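D-lactate dehydrogenase (Fermentative) (Pseudomonas aeruginosa, PDB 6ABJ) probably catalyses the NADH-dependent interconversion of pyruvate and D-lactate. Local coordinates at residues B[85-95]-B[108-116]. Residues are numbered along the deposited sequence; the frame is centred on the assembly and turned at random.
Sequences TRLVALRSAGY and LPVVHVPAY. With ACT (acetate ion), chain D.
His112 ND1 donates to Ala93 O at 2.7 Å; the oxygen lies in the imidazole plane and the N-H meets it on a carbonyl lone pair. CG of His112 stands between backbone N and carbonyl carbon (chi1 81°), which brings ND1 to the loop carbonyl of Ala93. The edge of Tyr95 points at its face in an offset edge-to-face pair, planes at 69°. Tyr116 OH accepts the N-H of Ala93 at 2.9 Å and donates to acetate OXT at 2.6 Å, while Gly94 N also donates to OXT. Within the same loop Ser92 OG donates to Gly94 O at 2.7 Å, and Val113 N reaches Ser92 O from above the carbonyl plane. These loops leave the C-terminal ends of two parallel strands, 87-90 and 110-111, joined by helix 100-105 in a beta-alpha-beta crossover at one margin of the smaller, five-stranded sheet. Val88 N to Pro109 O, Val111 N to Val88 O and Leu90 N to Val111 O form the ladder. On one face Leu90 CD1 packs on Val110 CG1 at 3.7 Å; on the other Ala89 CB meets Val111 CG2 at 3.9 Å. Farther out, Tyr116 stacks on Phe314, which binds NADH, absent here; the acetate, probably from the crystallisation liquor, would thus lie near the cofactor site.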
loop_
_atom_site.group_PDB
_atom_site.type_symbol
_atom_site.label_atom_id
_atom_site.label_comp_id
_atom_site.label_asym_id
_atom_site.label_seq_id
_atom_site.Cartn_x
_atom_site.Cartn_y
_atom_site.Cartn_z
ATOM N N THR B 85 -17.828 -40.798 -9.571
ATOM C CA THR B 85 -16.825 -40.073 -10.330
ATOM C C THR B 85 -15.849 -41.068 -10.878
ATOM O O THR B 85 -15.436 -41.984 -10.159
ATOM C CB THR B 85 -16.145 -39.005 -9.457
ATOM O OG1 THR B 85 -17.123 -38.026 -9.109
ATOM C CG2 THR B 85 -14.996 -38.376 -10.184
ATOM N N ARG B 86 -15.502 -40.952 -12.159
ATOM C CA ARG B 86 -14.655 -41.983 -12.791
ATOM C C ARG B 86 -13.292 -41.481 -13.233
ATOM O O ARG B 86 -12.411 -42.279 -13.507
ATOM C CB ARG B 86 -15.372 -42.663 -13.984
ATOM C CG ARG B 86 -16.633 -43.471 -13.636
ATOM C CD ARG B 86 -17.321 -43.978 -14.928
ATOM N NE ARG B 86 -16.413 -44.793 -15.780
ATOM C CZ ARG B 86 -16.372 -44.770 -17.125
ATOM N NH1 ARG B 86 -17.216 -44.033 -17.854
ATOM N NH2 ARG B 86 -15.472 -45.507 -17.760
ATOM N N LEU B 87 -13.080 -40.155 -13.228
ATOM C CA LEU B 87 -11.790 -39.589 -13.571
ATOM C C LEU B 87 -11.547 -38.272 -12.768
ATOM O O LEU B 87 -12.447 -37.459 -12.630
ATOM C CB LEU B 87 -11.718 -39.299 -15.072
ATOM C CG LEU B 87 -10.489 -38.551 -15.587
ATOM C CD1 LEU B 87 -9.201 -39.358 -15.614
ATOM C CD2 LEU B 87 -10.809 -38.029 -16.964
ATOM N N VAL B 88 -10.315 -38.127 -12.282
ATOM C CA VAL B 88 -9.853 -36.891 -11.673
ATOM C C VAL B 88 -8.880 -36.252 -12.655
ATOM O O VAL B 88 -7.854 -36.823 -12.949
ATOM C CB VAL B 88 -9.072 -37.215 -10.365
ATOM C CG1 VAL B 88 -8.456 -35.935 -9.759
ATOM C CG2 VAL B 88 -9.982 -37.897 -9.352
ATOM N N ALA B 89 -9.236 -35.090 -13.189
ATOM C CA ALA B 89 -8.379 -34.351 -14.117
ATOM C C ALA B 89 -7.790 -33.172 -13.334
ATOM O O ALA B 89 -8.562 -32.311 -12.864
ATOM C CB ALA B 89 -9.166 -33.798 -15.277
ATOM N N LEU B 90 -6.458 -33.113 -13.235
ATOM C CA LEU B 90 -5.771 -31.983 -12.516
ATOM C C LEU B 90 -5.429 -30.963 -13.563
ATOM O O LEU B 90 -4.718 -31.262 -14.561
ATOM C CB LEU B 90 -4.511 -32.421 -11.842
ATOM C CG LEU B 90 -4.555 -33.697 -11.030
ATOM C CD1 LEU B 90 -3.173 -34.080 -10.585
ATOM C CD2 LEU B 90 -5.474 -33.508 -9.850
ATOM N N ARG B 91 -5.931 -29.737 -13.393
ATOM C CA ARG B 91 -5.566 -28.635 -14.289
ATOM C C ARG B 91 -4.256 -27.988 -13.780
ATOM O O ARG B 91 -4.151 -26.764 -13.653
ATOM C CB ARG B 91 -6.673 -27.582 -14.429
ATOM C CG ARG B 91 -7.223 -27.014 -13.127
ATOM C CD ARG B 91 -8.361 -26.035 -13.396
ATOM N NE ARG B 91 -8.754 -25.261 -12.216
ATOM C CZ ARG B 91 -9.583 -25.688 -11.267
ATOM N NH1 ARG B 91 -10.119 -26.899 -11.335
ATOM N NH2 ARG B 91 -9.875 -24.897 -10.241
ATOM N N SER B 92 -3.272 -28.836 -13.493
ATOM C CA SER B 92 -1.997 -28.447 -12.940
ATOM C C SER B 92 -0.982 -29.452 -13.414
ATOM O O SER B 92 -1.335 -30.586 -13.818
ATOM C CB SER B 92 -2.053 -28.469 -11.409
ATOM O OG SER B 92 -2.306 -29.768 -10.871
ATOM N N ALA B 93 0.288 -29.107 -13.282
ATOM C CA ALA B 93 1.335 -30.087 -13.425
ATOM C C ALA B 93 1.490 -30.862 -12.143
ATOM O O ALA B 93 1.637 -32.099 -12.170
ATOM C CB ALA B 93 2.641 -29.426 -13.845
ATOM N N GLY B 94 1.455 -30.155 -11.002
ATOM C CA GLY B 94 1.749 -30.795 -9.733
ATOM C C GLY B 94 0.571 -31.604 -9.227
ATOM O O GLY B 94 -0.584 -31.345 -9.594
ATOM N N TYR B 95 0.880 -32.578 -8.387
ATOM C CA TYR B 95 -0.133 -33.525 -7.848
ATOM C C TYR B 95 0.186 -34.020 -6.427
ATOM O O TYR B 95 -0.264 -35.100 -6.053
ATOM C CB TYR B 95 -0.308 -34.736 -8.769
ATOM C CG TYR B 95 0.952 -35.365 -9.197
ATOM C CD1 TYR B 95 1.657 -36.271 -8.362
ATOM C CD2 TYR B 95 1.476 -35.076 -10.455
ATOM C CE1 TYR B 95 2.840 -36.829 -8.782
ATOM C CE2 TYR B 95 2.664 -35.641 -10.879
ATOM C CZ TYR B 95 3.303 -36.532 -10.059
ATOM O OH TYR B 95 4.432 -37.053 -10.514
ATOM N N LEU B 108 -9.454 -45.142 -9.721
ATOM C CA LEU B 108 -9.822 -43.803 -10.146
ATOM C C LEU B 108 -8.590 -43.140 -10.778
ATOM O O LEU B 108 -7.687 -42.748 -10.052
ATOM C CB LEU B 108 -10.270 -43.039 -8.901
ATOM C CG LEU B 108 -10.973 -41.715 -8.981
ATOM C CD1 LEU B 108 -11.946 -41.626 -10.134
ATOM C CD2 LEU B 108 -11.697 -41.490 -7.658
ATOM N N PRO B 109 -8.541 -43.035 -12.125
ATOM C CA PRO B 109 -7.317 -42.579 -12.791
ATOM C C PRO B 109 -7.142 -41.058 -12.626
ATOM O O PRO B 109 -8.112 -40.351 -12.325
ATOM C CB PRO B 109 -7.516 -42.962 -14.258
ATOM C CG PRO B 109 -8.995 -43.132 -14.424
ATOM C CD PRO B 109 -9.606 -43.386 -13.079
ATOM N N VAL B 110 -5.899 -40.620 -12.720
ATOM C CA VAL B 110 -5.549 -39.237 -12.495
ATOM C C VAL B 110 -4.781 -38.796 -13.707
ATOM O O VAL B 110 -3.878 -39.489 -14.148
ATOM C CB VAL B 110 -4.667 -39.089 -11.230
ATOM C CG1 VAL B 110 -4.198 -37.643 -11.124
ATOM C CG2 VAL B 110 -5.474 -39.476 -9.980
ATOM N N VAL B 111 -5.168 -37.682 -14.293
ATOM C CA VAL B 111 -4.384 -37.108 -15.370
ATOM C C VAL B 111 -3.947 -35.668 -15.000
ATOM O O VAL B 111 -4.538 -35.059 -14.131
ATOM C CB VAL B 111 -5.166 -37.109 -16.691
ATOM C CG1 VAL B 111 -5.289 -38.575 -17.148
ATOM C CG2 VAL B 111 -6.475 -36.375 -16.567
ATOM N N HIS B 112 -2.960 -35.160 -15.700
ATOM C CA HIS B 112 -2.454 -33.805 -15.418
ATOM C C HIS B 112 -1.846 -33.139 -16.639
ATOM O O HIS B 112 -1.758 -33.725 -17.717
ATOM C CB HIS B 112 -1.412 -33.919 -14.324
ATOM C CG HIS B 112 -0.060 -34.340 -14.790
ATOM N ND1 HIS B 112 1.090 -33.923 -14.146
ATOM C CD2 HIS B 112 0.335 -35.219 -15.736
ATOM C CE1 HIS B 112 2.135 -34.494 -14.730
ATOM N NE2 HIS B 112 1.708 -35.266 -15.709
ATOM N N VAL B 113 -1.425 -31.887 -16.452
ATOM C CA VAL B 113 -0.718 -31.116 -17.451
ATOM C C VAL B 113 0.769 -31.405 -17.280
ATOM O O VAL B 113 1.315 -31.138 -16.200
ATOM C CB VAL B 113 -1.041 -29.607 -17.257
ATOM C CG1 VAL B 113 -0.293 -28.800 -18.306
ATOM C CG2 VAL B 113 -2.539 -29.405 -17.345
ATOM N N PRO B 114 1.463 -31.890 -18.343
ATOM C CA PRO B 114 2.830 -32.304 -18.147
ATOM C C PRO B 114 3.798 -31.146 -17.882
ATOM O O PRO B 114 4.774 -31.358 -17.192
ATOM C CB PRO B 114 3.203 -33.002 -19.453
ATOM C CG PRO B 114 2.204 -32.562 -20.462
ATOM C CD PRO B 114 1.019 -31.996 -19.742
ATOM N N ALA B 115 3.540 -29.964 -18.445
ATOM C CA ALA B 115 4.477 -28.806 -18.376
ATOM C C ALA B 115 3.709 -27.523 -18.708
ATOM O O ALA B 115 2.816 -27.559 -19.527
ATOM C CB ALA B 115 5.582 -28.963 -19.383
ATOM N N TYR B 116 4.088 -26.390 -18.090
ATOM C CA TYR B 116 3.496 -25.109 -18.389
ATOM C C TYR B 116 4.236 -24.451 -19.527
ATOM O O TYR B 116 5.394 -24.782 -19.788
ATOM C CB TYR B 116 3.568 -24.216 -17.150
ATOM C CG TYR B 116 2.757 -24.739 -15.967
ATOM C CD1 TYR B 116 1.404 -24.977 -16.095
ATOM C CD2 TYR B 116 3.359 -25.027 -14.738
ATOM C CE1 TYR B 116 0.655 -25.441 -15.032
ATOM C CE2 TYR B 116 2.604 -25.538 -13.698
ATOM C CZ TYR B 116 1.258 -25.731 -13.859
ATOM O OH TYR B 116 0.493 -26.221 -12.824
HETATM C C ACT D . 1.475 -26.680 -9.586
HETATM O O ACT D . 2.061 -27.159 -8.591
HETATM O OXT ACT D . 1.598 -27.173 -10.728
HETATM C CH3 ACT D . 0.599 -25.476 -9.403
#